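Local coordinates for protein transcriptional regulator, LYSR family (Neisseria meningitidis, PDB 4AB5) that probably controls transcription of methionine biosynthesis genes as a MetR-like regulator, this chain being its regulatory, substrate-binding domain without the DNA-binding part, at residues F74-F78 with I205-F210. Residues are numbered along the deposited sequence; the frame is centred on the assembly and turned at random.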
# COMPACT_ATOMS: atom_id res chain seq x y z
N PHE B 74 -9.43 16.61 20.85
CA PHE B 74 -8.41 15.59 20.62
C PHE B 74 -8.48 14.48 21.63
O PHE B 74 -8.75 14.72 22.81
CB PHE B 74 -7.00 16.20 20.63
CG PHE B 74 -6.77 17.14 19.49
CD1 PHE B 74 -6.40 16.66 18.23
CD2 PHE B 74 -6.93 18.51 19.65
CE1 PHE B 74 -6.20 17.53 17.16
CE2 PHE B 74 -6.71 19.39 18.59
CZ PHE B 74 -6.35 18.90 17.35
N GLN B 75 -8.21 13.27 21.15
CA GLN B 75 -8.21 12.06 21.95
C GLN B 75 -6.88 11.35 21.69
O GLN B 75 -6.61 11.00 20.53
CB GLN B 75 -9.40 11.18 21.57
CG GLN B 75 -9.75 10.14 22.63
CD GLN B 75 -11.10 9.49 22.42
OE1 GLN B 75 -11.47 8.57 23.16
NE2 GLN B 75 -11.76 9.74 21.30
N PRO B 76 -6.03 11.15 22.72
CA PRO B 76 -4.76 10.43 22.47
C PRO B 76 -4.98 8.98 22.08
O PRO B 76 -5.86 8.30 22.62
CB PRO B 76 -4.03 10.54 23.81
CG PRO B 76 -5.10 10.75 24.82
CD PRO B 76 -6.18 11.52 24.14
N LEU B 77 -4.20 8.50 21.11
CA LEU B 77 -4.26 7.11 20.70
C LEU B 77 -3.04 6.41 21.31
O LEU B 77 -3.19 5.70 22.31
CB LEU B 77 -4.32 6.94 19.17
CG LEU B 77 -5.57 7.48 18.47
CD1 LEU B 77 -5.41 7.44 16.96
CD2 LEU B 77 -6.85 6.75 18.93
N PHE B 78 -1.84 6.67 20.75
CA PHE B 78 -0.58 6.09 21.20
C PHE B 78 0.63 6.77 20.58
O PHE B 78 0.53 7.38 19.51
CB PHE B 78 -0.52 4.57 20.88
CG PHE B 78 -1.15 4.14 19.57
CD1 PHE B 78 -0.54 4.43 18.35
CD2 PHE B 78 -2.35 3.45 19.55
CE1 PHE B 78 -1.12 4.04 17.14
CE2 PHE B 78 -2.94 3.05 18.34
CZ PHE B 78 -2.32 3.35 17.15
N ILE B 205 -9.19 1.29 18.27
CA ILE B 205 -7.85 1.60 17.74
C ILE B 205 -6.78 1.35 18.83
O ILE B 205 -5.75 0.73 18.54
CB ILE B 205 -7.78 3.07 17.20
CG1 ILE B 205 -8.58 3.25 15.87
CG2 ILE B 205 -6.34 3.57 17.06
CD1 ILE B 205 -8.83 4.80 15.48
N ARG B 206 -7.04 1.83 20.08
CA ARG B 206 -6.13 1.68 21.22
C ARG B 206 -5.96 0.24 21.68
O ARG B 206 -4.82 -0.21 21.81
CB ARG B 206 -6.52 2.61 22.38
CG ARG B 206 -6.19 4.07 22.15
CD ARG B 206 -6.37 4.91 23.41
NE ARG B 206 -7.75 4.94 23.87
CZ ARG B 206 -8.66 5.85 23.52
NH1 ARG B 206 -8.32 6.86 22.73
NH2 ARG B 206 -9.90 5.76 23.97
N GLU B 207 -7.07 -0.50 21.90
CA GLU B 207 -7.02 -1.91 22.33
C GLU B 207 -6.30 -2.75 21.31
O GLU B 207 -5.49 -3.60 21.69
CB GLU B 207 -8.42 -2.49 22.57
CG GLU B 207 -9.10 -1.98 23.84
CD GLU B 207 -10.56 -2.38 24.03
OE1 GLU B 207 -11.27 -2.64 23.03
OE2 GLU B 207 -11.00 -2.39 25.20
N ARG B 208 -6.57 -2.51 20.01
CA ARG B 208 -5.97 -3.24 18.89
C ARG B 208 -4.49 -2.95 18.75
O ARG B 208 -3.71 -3.88 18.58
CB ARG B 208 -6.70 -2.98 17.57
CG ARG B 208 -7.99 -3.76 17.40
CD ARG B 208 -8.44 -3.76 15.95
NE ARG B 208 -9.13 -5.01 15.62
CZ ARG B 208 -8.54 -6.08 15.09
NH1 ARG B 208 -7.25 -6.06 14.81
NH2 ARG B 208 -9.25 -7.18 14.84
N GLY B 209 -4.13 -1.67 18.81
CA GLY B 209 -2.75 -1.22 18.67
C GLY B 209 -1.87 -1.76 19.78
O GLY B 209 -0.85 -2.39 19.51
N PHE B 210 -2.30 -1.56 21.04
CA PHE B 210 -1.54 -2.00 22.21
C PHE B 210 -1.34 -3.51 22.33
O PHE B 210 -0.41 -3.95 23.01
CB PHE B 210 -2.10 -1.38 23.49
CG PHE B 210 -1.70 0.07 23.67
CD1 PHE B 210 -0.37 0.41 23.95
CD2 PHE B 210 -2.64 1.08 23.57
CE1 PHE B 210 -0.00 1.74 24.12
CE2 PHE B 210 -2.26 2.42 23.73
CZ PHE B 210 -0.94 2.74 24.01
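Arg206 reaches from the helix to the strand and lies along the backbone of Pro76 and Leu77. Beyond its CB, Arg206 CG packs on Leu77 O at 3.4 Å. CD sits beside both Leu77 O and Pro76 O. The chain then bends at chi3, and Arg206 NE passes Pro76 O at 4.1 Å. CZ comes between Pro76 O and Gln75 OE1. Arg206 NH1 donates to Pro76 O at 2.9 Å, although the N-H is well off line at 135°. Arg206 NH2 makes a weak bond to Gln75 OE1 at 3.3 Å. That amide is tilted 47° from the guanidinium plane, and the extended Gln75 chain brings it there. The tip thus bonds one main-chain oxygen and, weakly, one side-chain oxygen.

Beside it, the contacts are mostly apolar. Ile205 CG2 touches Leu77 CD2 and Phe78 CE2, each at 3.7 Å. Phe78 turns its ring edge to the face of Phe210 in a T-shaped pair, planes at 89°. The Ile205 carbonyl also meets the Phe78 edge.

Leu77 and Phe78 form a classic beta bulge opposite Leu184 of strand 171-189. Residues 205-210 of C-terminal helix 196-212 run nearly parallel to 74-78, packing on a sheet strand of this periplasmic-binding-protein-type domain. Helix 20-33 and strand 60-63 also cover Ile205.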